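Local coordinates for putative hemin storage protein (Bordetella bronchiseptica, PDB 6AU1) that cleaves deacetylated poly-β-1,6-N-acetylglucosamine, a biofilm polysaccharide, through the glycoside hydrolase domain of PgaB (BpsB) present here, at residues Leu301-Trp306 / Tyr334-Phe339; Leu265-Asn270 / Thr297-Gln302; Val10-Asp15 / Ser42-Gln47. All blocks are in the same frame, centred on the assembly; numbering follows the deposited sequence.

Interaction 1. Residues Leu301-Trp306 / Tyr334-Phe339; sequences LQARDW and YYPDDF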
loop_
_atom_site.group_PDB
_atom_site.type_symbol
_atom_site.label_atom_id
_atom_site.label_comp_id
_atom_site.label_asym_id
_atom_site.label_seq_id
_atom_site.Cartn_x
_atom_site.Cartn_y
_atom_site.Cartn_z
ATOM N N LEU A 301 4.418 3.298 10.931
ATOM C CA LEU A 301 4.095 4.518 11.668
ATOM C C LEU A 301 4.129 5.720 10.744
ATOM O O LEU A 301 4.718 5.649 9.666
ATOM C CB LEU A 301 5.099 4.721 12.805
ATOM C CG LEU A 301 5.222 3.543 13.764
ATOM C CD1 LEU A 301 6.463 3.700 14.615
ATOM C CD2 LEU A 301 3.975 3.489 14.650
ATOM N N GLN A 302 3.511 6.825 11.152
ATOM C CA GLN A 302 3.592 8.021 10.321
ATOM C C GLN A 302 4.637 8.989 10.859
ATOM O O GLN A 302 4.712 9.234 12.064
ATOM C CB GLN A 302 2.229 8.712 10.203
ATOM C CG GLN A 302 1.662 9.284 11.489
ATOM C CD GLN A 302 0.235 9.795 11.303
ATOM O OE1 GLN A 302 -0.709 9.218 11.839
ATOM N NE2 GLN A 302 0.071 10.881 10.539
ATOM N N ALA A 303 5.453 9.524 9.952
ATOM C CA ALA A 303 6.478 10.499 10.306
ATOM C C ALA A 303 6.038 11.920 9.961
ATOM O O ALA A 303 6.722 12.893 10.293
ATOM C CB ALA A 303 7.786 10.171 9.596
ATOM N N ARG A 304 4.898 12.036 9.295
ATOM C CA ARG A 304 4.391 13.331 8.890
ATOM C C ARG A 304 2.909 13.431 9.220
ATOM O O ARG A 304 2.171 12.447 9.137
ATOM C CB ARG A 304 4.640 13.558 7.387
ATOM C CG ARG A 304 4.137 14.889 6.856
ATOM C CD ARG A 304 4.732 15.214 5.480
ATOM N NE ARG A 304 4.250 16.494 4.983
ATOM C CZ ARG A 304 4.765 17.670 5.321
ATOM N NH1 ARG A 304 5.807 17.734 6.149
ATOM N NH2 ARG A 304 4.243 18.784 4.825
ATOM N N ASP A 305 2.490 14.620 9.630
ATOM C CA ASP A 305 1.089 14.916 9.844
ATOM C C ASP A 305 0.585 15.545 8.542
ATOM O O ASP A 305 0.712 16.753 8.347
ATOM C CB ASP A 305 0.935 15.847 11.053
ATOM C CG ASP A 305 -0.507 16.123 11.414
ATOM O OD1 ASP A 305 -1.377 16.043 10.527
ATOM O OD2 ASP A 305 -0.762 16.445 12.596
ATOM N N TRP A 306 0.054 14.721 7.636
ATOM C CA TRP A 306 -0.297 15.196 6.294
ATOM C C TRP A 306 -1.472 16.171 6.315
ATOM O O TRP A 306 -1.610 16.998 5.411
ATOM C CB TRP A 306 -0.634 14.030 5.349
ATOM C CG TRP A 306 0.471 13.042 5.126
ATOM C CD1 TRP A 306 1.510 13.149 4.245
ATOM C CD2 TRP A 306 0.625 11.784 5.778
ATOM N NE1 TRP A 306 2.312 12.038 4.319
ATOM C CE2 TRP A 306 1.795 11.186 5.261
ATOM C CE3 TRP A 306 -0.105 11.105 6.760
ATOM C CZ2 TRP A 306 2.244 9.942 5.687
ATOM C CZ3 TRP A 306 0.349 9.872 7.191
ATOM C CH2 TRP A 306 1.509 9.300 6.652
ATOM N N TYR A 334 8.431 3.480 9.036
ATOM C CA TYR A 334 7.725 4.749 8.966
ATOM C C TYR A 334 7.564 5.225 7.527
ATOM O O TYR A 334 8.300 4.823 6.620
ATOM C CB TYR A 334 8.434 5.830 9.805
ATOM C CG TYR A 334 9.784 6.243 9.260
ATOM C CD1 TYR A 334 9.888 7.211 8.258
ATOM C CD2 TYR A 334 10.957 5.676 9.746
ATOM C CE1 TYR A 334 11.124 7.582 7.748
ATOM C CE2 TYR A 334 12.196 6.041 9.244
ATOM C CZ TYR A 334 12.276 7.000 8.248
ATOM O OH TYR A 334 13.500 7.372 7.736
ATOM N N TYR A 335 6.575 6.097 7.364
ATOM C CA TYR A 335 6.262 6.759 6.106
ATOM C C TYR A 335 5.873 8.191 6.458
ATOM O O TYR A 335 5.110 8.393 7.395
ATOM C CB TYR A 335 5.109 6.043 5.380
ATOM C CG TYR A 335 4.645 6.763 4.135
ATOM C CD1 TYR A 335 5.519 6.989 3.079
ATOM C CD2 TYR A 335 3.329 7.205 4.005
ATOM C CE1 TYR A 335 5.092 7.654 1.921
ATOM C CE2 TYR A 335 2.896 7.864 2.860
ATOM C CZ TYR A 335 3.787 8.089 1.820
ATOM O OH TYR A 335 3.356 8.751 0.682
ATOM N N PRO A 336 6.397 9.199 5.731
ATOM C CA PRO A 336 7.361 9.218 4.634
ATOM C C PRO A 336 8.754 9.615 5.106
ATOM O O PRO A 336 8.910 10.136 6.212
ATOM C CB PRO A 336 6.788 10.299 3.713
ATOM C CG PRO A 336 6.286 11.342 4.728
ATOM C CD PRO A 336 5.857 10.552 5.980
ATOM N N ASP A 337 9.756 9.384 4.275
ATOM C CA ASP A 337 11.069 9.938 4.566
ATOM C C ASP A 337 11.196 11.293 3.882
ATOM O O ASP A 337 11.150 11.391 2.647
ATOM C CB ASP A 337 12.177 8.997 4.115
ATOM C CG ASP A 337 13.513 9.370 4.719
ATOM O OD1 ASP A 337 13.654 9.197 5.943
ATOM O OD2 ASP A 337 14.385 9.879 3.987
ATOM N N ASP A 338 11.324 12.344 4.686
ATOM C CA ASP A 338 11.515 13.688 4.146
ATOM C C ASP A 338 13.008 13.958 4.109
ATOM O O ASP A 338 13.549 14.665 4.968
ATOM C CB ASP A 338 10.775 14.724 5.003
ATOM C CG ASP A 338 10.729 16.104 4.371
ATOM O OD1 ASP A 338 11.351 16.328 3.310
ATOM O OD2 ASP A 338 10.075 16.987 4.967
ATOM N N PHE A 339 13.679 13.371 3.123
ATOM C CA PHE A 339 15.142 13.378 3.102
ATOM C C PHE A 339 15.734 14.765 2.870
ATOM O O PHE A 339 16.857 15.041 3.295
ATOM C CB PHE A 339 15.665 12.394 2.044
ATOM C CG PHE A 339 14.895 12.420 0.762
ATOM C CD1 PHE A 339 15.236 13.309 -0.241
ATOM C CD2 PHE A 339 13.817 11.560 0.564
ATOM C CE1 PHE A 339 14.527 13.349 -1.422
ATOM C CE2 PHE A 339 13.103 11.601 -0.623
ATOM C CZ PHE A 339 13.467 12.492 -1.612
HETATM O O HOH W 1 7.814 15.774 6.938
HETATM O O HOH W 2 4.128 11.564 1.781
#

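Interaction 2. Residues Leu265-Asn270 / Thr297-Gln302; sequences LMAMPN and TIFELQ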
loop_
_atom_site.group_PDB
_atom_site.type_symbol
_atom_site.label_atom_id
_atom_site.label_comp_id
_atom_site.label_asym_id
_atom_site.label_seq_id
_atom_site.Cartn_x
_atom_site.Cartn_y
_atom_site.Cartn_z
ATOM N N LEU A 265 0.742 -2.783 8.245
ATOM C CA LEU A 265 -0.395 -2.243 8.980
ATOM C C LEU A 265 -0.195 -0.757 9.243
ATOM O O LEU A 265 0.831 -0.356 9.791
ATOM C CB LEU A 265 -0.571 -3.011 10.291
ATOM C CG LEU A 265 -1.633 -2.519 11.265
ATOM C CD1 LEU A 265 -3.011 -2.533 10.630
ATOM C CD2 LEU A 265 -1.622 -3.409 12.512
ATOM N N MET A 266 -1.163 0.059 8.843
ATOM C CA MET A 266 -0.996 1.500 8.956
ATOM C C MET A 266 -1.321 1.953 10.384
ATOM O O MET A 266 -2.452 2.307 10.725
ATOM C CB MET A 266 -1.831 2.199 7.874
ATOM C CG MET A 266 -1.268 1.829 6.487
ATOM S SD MET A 266 -2.094 2.512 5.044
ATOM C CE MET A 266 -3.679 1.700 5.177
ATOM N N ALA A 267 -0.284 1.897 11.218
ATOM C CA ALA A 267 -0.388 2.144 12.657
ATOM C C ALA A 267 -0.215 3.633 12.911
ATOM O O ALA A 267 0.826 4.085 13.392
ATOM C CB ALA A 267 0.666 1.328 13.408
ATOM N N MET A 268 -1.244 4.386 12.543
ATOM C CA MET A 268 -1.150 5.832 12.416
ATOM C C MET A 268 -2.293 6.532 13.146
ATOM O O MET A 268 -3.269 6.971 12.514
ATOM C CB MET A 268 -1.141 6.208 10.932
ATOM C CG MET A 268 0.031 5.584 10.158
ATOM S SD MET A 268 -0.026 5.979 8.398
ATOM C CE MET A 268 1.474 5.188 7.791
ATOM N N PRO A 269 -2.179 6.636 14.482
ATOM C CA PRO A 269 -3.258 7.211 15.302
ATOM C C PRO A 269 -3.558 8.675 14.971
ATOM O O PRO A 269 -4.700 9.094 15.104
ATOM C CB PRO A 269 -2.730 7.065 16.742
ATOM C CG PRO A 269 -1.235 6.875 16.597
ATOM C CD PRO A 269 -1.061 6.135 15.304
ATOM N N ASN A 270 -2.557 9.435 14.538
ATOM C CA ASN A 270 -2.778 10.820 14.125
ATOM C C ASN A 270 -3.716 10.896 12.910
ATOM O O ASN A 270 -4.704 11.636 12.919
ATOM C CB ASN A 270 -1.433 11.491 13.822
ATOM C CG ASN A 270 -1.527 13.000 13.739
ATOM O OD1 ASN A 270 -2.079 13.549 12.786
ATOM N ND2 ASN A 270 -0.960 13.682 14.726
ATOM N N THR A 297 3.478 -8.981 10.939
ATOM C CA THR A 297 2.856 -7.663 10.813
ATOM C C THR A 297 3.892 -6.578 11.043
ATOM O O THR A 297 4.572 -6.561 12.064
ATOM C CB THR A 297 1.688 -7.487 11.798
ATOM O OG1 THR A 297 0.716 -8.500 11.538
ATOM C CG2 THR A 297 1.031 -6.109 11.636
ATOM N N ILE A 298 4.019 -5.690 10.066
ATOM C CA ILE A 298 4.877 -4.528 10.183
ATOM C C ILE A 298 4.017 -3.345 10.592
ATOM O O ILE A 298 3.070 -2.990 9.890
ATOM C CB ILE A 298 5.603 -4.241 8.867
ATOM C CG1 ILE A 298 6.453 -5.452 8.482
ATOM C CG2 ILE A 298 6.453 -2.977 8.970
ATOM C CD1 ILE A 298 7.075 -5.357 7.108
ATOM N N PHE A 299 4.316 -2.769 11.749
ATOM C CA PHE A 299 3.568 -1.613 12.213
ATOM C C PHE A 299 4.162 -0.379 11.559
ATOM O O PHE A 299 5.216 0.111 11.965
ATOM C CB PHE A 299 3.594 -1.521 13.743
ATOM C CG PHE A 299 2.849 -2.641 14.415
ATOM C CD1 PHE A 299 3.453 -3.883 14.594
ATOM C CD2 PHE A 299 1.545 -2.464 14.840
ATOM C CE1 PHE A 299 2.761 -4.922 15.185
ATOM C CE2 PHE A 299 0.843 -3.500 15.456
ATOM C CZ PHE A 299 1.448 -4.730 15.623
ATOM N N GLU A 300 3.486 0.097 10.519
ATOM C CA GLU A 300 3.991 1.231 9.756
ATOM C C GLU A 300 3.488 2.537 10.363
ATOM O O GLU A 300 2.298 2.843 10.318
ATOM C CB GLU A 300 3.579 1.117 8.292
ATOM C CG GLU A 300 4.215 2.172 7.422
ATOM C CD GLU A 300 4.104 1.860 5.947
ATOM O OE1 GLU A 300 3.296 0.986 5.559
ATOM O OE2 GLU A 300 4.836 2.502 5.172
ATOM N N LEU A 301 4.418 3.298 10.931
ATOM C CA LEU A 301 4.095 4.518 11.668
ATOM C C LEU A 301 4.129 5.720 10.744
ATOM O O LEU A 301 4.718 5.649 9.666
ATOM C CB LEU A 301 5.099 4.721 12.805
ATOM C CG LEU A 301 5.222 3.543 13.764
ATOM C CD1 LEU A 301 6.463 3.700 14.615
ATOM C CD2 LEU A 301 3.975 3.489 14.650
ATOM N N GLN A 302 3.511 6.825 11.152
ATOM C CA GLN A 302 3.592 8.021 10.321
ATOM C C GLN A 302 4.637 8.989 10.859
ATOM O O GLN A 302 4.712 9.234 12.064
ATOM C CB GLN A 302 2.229 8.712 10.203
ATOM C CG GLN A 302 1.662 9.284 11.489
ATOM C CD GLN A 302 0.235 9.795 11.303
ATOM O OE1 GLN A 302 -0.709 9.218 11.839
ATOM N NE2 GLN A 302 0.071 10.881 10.539
HETATM O O HOH W 3 2.266 6.459 13.776
#

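Interaction 3. Residues Val10-Asp15 / Ser42-Gln47; sequences VQVDLD and SAVYLQ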
loop_
_atom_site.group_PDB
_atom_site.type_symbol
_atom_site.label_atom_id
_atom_site.label_comp_id
_atom_site.label_asym_id
_atom_site.label_seq_id
_atom_site.Cartn_x
_atom_site.Cartn_y
_atom_site.Cartn_z
ATOM N N VAL A 10 11.400 1.669 5.588
ATOM C CA VAL A 10 11.195 3.079 5.305
ATOM C C VAL A 10 10.433 3.159 4.001
ATOM O O VAL A 10 10.850 2.571 3.005
ATOM C CB VAL A 10 12.535 3.857 5.178
ATOM C CG1 VAL A 10 12.264 5.338 4.857
ATOM C CG2 VAL A 10 13.376 3.725 6.448
ATOM N N GLN A 11 9.301 3.854 3.998
ATOM C CA GLN A 11 8.543 4.024 2.760
ATOM C C GLN A 11 8.859 5.398 2.169
ATOM O O GLN A 11 8.847 6.406 2.871
ATOM C CB GLN A 11 7.048 3.853 3.012
ATOM C CG GLN A 11 6.190 3.872 1.740
ATOM C CD GLN A 11 4.797 3.329 1.991
ATOM O OE1 GLN A 11 4.632 2.314 2.659
ATOM N NE2 GLN A 11 3.793 3.998 1.456
ATOM N N VAL A 12 9.146 5.421 0.872
ATOM C CA VAL A 12 9.718 6.602 0.228
ATOM C C VAL A 12 8.929 7.039 -0.998
ATOM O O VAL A 12 8.606 6.214 -1.862
ATOM C CB VAL A 12 11.177 6.320 -0.195
ATOM C CG1 VAL A 12 11.732 7.445 -1.060
ATOM C CG2 VAL A 12 12.055 6.091 1.048
ATOM N N ASP A 13 8.634 8.340 -1.075
ATOM C CA ASP A 13 7.934 8.914 -2.217
ATOM C C ASP A 13 8.901 9.311 -3.315
ATOM O O ASP A 13 9.785 10.128 -3.082
ATOM C CB ASP A 13 7.136 10.157 -1.799
ATOM C CG ASP A 13 6.119 9.858 -0.743
ATOM O OD1 ASP A 13 5.078 9.253 -1.091
ATOM O OD2 ASP A 13 6.347 10.236 0.431
ATOM N N LEU A 14 8.739 8.740 -4.508
ATOM C CA LEU A 14 9.458 9.266 -5.671
ATOM C C LEU A 14 8.951 10.669 -6.009
ATOM O O LEU A 14 9.642 11.435 -6.690
ATOM C CB LEU A 14 9.305 8.352 -6.881
ATOM C CG LEU A 14 10.588 7.627 -7.294
ATOM C CD1 LEU A 14 11.154 6.916 -6.114
ATOM C CD2 LEU A 14 10.370 6.655 -8.439
ATOM N N ASP A 15 7.736 10.999 -5.566
ATOM C CA ASP A 15 7.223 12.358 -5.735
ATOM C C ASP A 15 8.119 13.378 -5.014
ATOM O O ASP A 15 8.139 14.547 -5.379
ATOM C CB ASP A 15 5.778 12.484 -5.219
ATOM C CG ASP A 15 4.782 11.681 -6.042
ATOM O OD1 ASP A 15 5.039 11.447 -7.244
ATOM O OD2 ASP A 15 3.731 11.296 -5.485
ATOM N N SER A 42 15.925 -2.676 6.840
ATOM C CA SER A 42 15.917 -3.942 6.114
ATOM C C SER A 42 15.452 -3.719 4.677
ATOM O O SER A 42 15.982 -4.329 3.747
ATOM C CB SER A 42 15.029 -4.980 6.817
ATOM O OG SER A 42 13.702 -4.532 6.942
ATOM N N ALA A 43 14.493 -2.812 4.495
ATOM C CA ALA A 43 13.902 -2.588 3.181
ATOM C C ALA A 43 13.410 -1.157 3.023
ATOM O O ALA A 43 13.001 -0.529 4.000
ATOM C CB ALA A 43 12.748 -3.563 2.948
ATOM N N VAL A 44 13.481 -0.655 1.790
ATOM C CA VAL A 44 12.769 0.562 1.409
ATOM C C VAL A 44 11.572 0.192 0.546
ATOM O O VAL A 44 11.705 -0.558 -0.427
ATOM C CB VAL A 44 13.683 1.549 0.654
ATOM C CG1 VAL A 44 12.857 2.693 0.013
ATOM C CG2 VAL A 44 14.734 2.086 1.608
ATOM N N TYR A 45 10.400 0.700 0.919
ATOM C CA TYR A 45 9.204 0.538 0.110
ATOM C C TYR A 45 9.129 1.731 -0.833
ATOM O O TYR A 45 8.846 2.838 -0.393
ATOM C CB TYR A 45 7.947 0.474 0.984
ATOM C CG TYR A 45 7.833 -0.758 1.865
ATOM C CD1 TYR A 45 8.723 -1.819 1.751
ATOM C CD2 TYR A 45 6.790 -0.871 2.779
ATOM C CE1 TYR A 45 8.593 -2.951 2.566
ATOM C CE2 TYR A 45 6.651 -1.987 3.583
ATOM C CZ TYR A 45 7.545 -3.024 3.468
ATOM O OH TYR A 45 7.389 -4.133 4.275
ATOM N N LEU A 46 9.407 1.505 -2.113
ATOM C CA LEU A 46 9.686 2.605 -3.025
ATOM C C LEU A 46 8.527 2.859 -4.008
ATOM O O LEU A 46 8.163 1.988 -4.794
ATOM C CB LEU A 46 10.990 2.316 -3.785
ATOM C CG LEU A 46 11.490 3.472 -4.651
ATOM C CD1 LEU A 46 11.880 4.653 -3.759
ATOM C CD2 LEU A 46 12.694 3.006 -5.478
ATOM N N GLN A 47 7.962 4.063 -3.947
ATOM C CA GLN A 47 6.858 4.471 -4.824
ATOM C C GLN A 47 7.209 4.303 -6.300
ATOM O O GLN A 47 8.219 4.845 -6.755
ATOM C CB GLN A 47 6.511 5.933 -4.546
ATOM C CG GLN A 47 5.143 6.382 -5.065
ATOM C CD GLN A 47 4.971 7.890 -4.959
ATOM O OE1 GLN A 47 5.947 8.632 -4.901
ATOM N NE2 GLN A 47 3.722 8.350 -4.959
#

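Interaction 1. Residues Leu301-Trp306 / Tyr334-Phe339
Leu301 pairs with Tyr334 where strands 297-305 and 332-335 run parallel as neighbours in the β-barrel of this TIM-barrel glycoside hydrolase domain, helix 314-326 linking them in a β-α-β crossover. The carbonyl of Leu301 takes the amide of the next residue across: Tyr335 N lies 3.0 Å from Leu301 O. The Leu301 side chain leaves on the same face of the sheet as Tyr334 and packs against helix 314-326. Gln302 is on the other face with Tyr335. Its chain, extended beyond CG, sends NE2 back to its own segment, 3.0 Å from Arg304 O in a nearly straight bond lying in the amide plane, while OE1 accepts from Met271 N; both ends of the amide are thereby fixed. Ala303 N donates to Tyr335 O from above the carbonyl plane at 2.8 Å, the last direct backbone bond of the pair. The Ala303 methyl touches both the Tyr334 ring, at CD1, and Pro336 O. Arg304 lays CB 3.5 Å from CD of Pro336, which follows a cis peptide, and its chain runs on extended to a guanidinium whose NH1 gives a hydrogen to a water that in turn donates to Asp338 OD2. That water joins two opposite charges too far apart for a salt bridge. At Trp306 a chi1 of -61°, CG anti to the carbonyl carbon, turns the indole back onto Pro336 and Tyr335. Its six-membered ring meets the Tyr335 ring obliquely, planes at 35°, with Trp306 CZ2 3.4 Å from Tyr335 CD2. Outside the two segments the Tyr335 hydroxyl bonds to Asp13 OD1. Across the contact a second water accepts from Trp306 NE1 at 3.2 Å and donates weakly to Tyr335 OH.

Interaction 2. Residues Leu265-Asn270 / Thr297-Gln302
Leu265 and Phe299 lie side by side on one face of parallel barrel strands 262-266 and 297-305, which helix 277-290 connects, and point the same way, with Leu265 CD2 3.8 Å from Phe299 CE2. Thr297 slants across Leu265 on that face: its CG2, anti to the backbone N, touches Leu265 CB and also sits over one face of the Phe299 ring, near the rim. Ala267 CB comes to the edge of the same ring, close to its plane. The helices 277-290 and 314-326 cover this apolar layer from outside.

Three backbone bonds hold the strands in register: Leu265 N to Ile298 O, Glu300 N to Leu265 O at 2.8 Å, and Ala267 N to Glu300 O at 2.9 Å, the last bent to 133° where the chain begins to turn through inverse gamma turns at Met266 and Ala267. Further on the strands part, and a water donates to Ala267 O and accepts from Gln302 N.

On the other face Met268 crosses Gln302, with SD 4.0 Å from Gln302 CB, while its methyl CE reaches Glu300 O. A chi1 of 65° at Gln302 brings OE1, whose bonded partner is Met271 N, within 3.2 Å of Met268 CB and 3.1 Å of Asn270 CB. Apolar packing thus carries one face, whereas at the diverging ends a water and the Gln302 amide supplement the Met268 packing.

Interaction 3. Residues Val10-Asp15 / Ser42-Gln47
This is a buried parallel strand pair, 8-12 beside 43-47, belonging to the first β-α-β unit of the TIM barrel, with helix 22-39 as the crossover between them. Four backbone bonds hold it. Val10 N donates to Ala43 O, Tyr45 N to Val10 O at 2.8 Å, Val12 N to Tyr45 O, and Gln47 N to Val12 O, the last almost straight at 168°.

Towards the surrounding helices, Val12 spreads its two methyls over the neighbouring strand: CG2 meets Val44 CG1 at 3.6 Å and CG1 meets Leu46 CD1 at 3.9 Å. Leu14 crosses Leu46 at about a right angle, and its CD1 presses to 3.3 Å from Leu46 CD1, tighter than usual for two carbons. Helices 22-39 and 75-86 close over this layer. Towards the barrel interior, the Gln11 side chain crosses the Tyr45 side chain at about a right angle, its CG 3.9 Å from Tyr45 CB, and the tyrosine ring meets Tyr91.

At the C-terminal end Gln47 reaches across to segment 10-15. With CG anti to its backbone N (chi1 -163°) and the chain extended, its amide arrives at the start of helix 14-17. OE1 accepts from Asp15 N at 3.0 Å, and NE2 donates to Asp15 OD2 from above the carboxylate plane, also 3.0 Å away, the two flat groups being turned 72° apart. Asp15 is held further by Tyr62 and by Asp51 N. One glutamine amide, used as acceptor and donor together, therefore ties the strand end to both backbone and carboxylate of Asp15, and these two bonds fix its orientation.

In the fold
All three interactions join parallel neighbours of one β-barrel, and interactions 1 and 2 flank the same strand, 297-305, sharing Leu301 and Gln302. Interactions 2 and 3 are buried, each with an apolar layer beneath the helices; interaction 1 is partly buried and reaches into loops, where waters and aromatic rings take over from strand bonding. Strand 332-335 closes the circle: Tyr334 O receives Gln11 N, linking interactions 1 and 3, whose centres are about 11 Å apart. Glutamines finish each contact differently: Gln302, shared by interactions 1 and 2, bonds backbone atoms of its own strand and of helix 269-272, whereas Gln47 engages an aspartate in interaction 3.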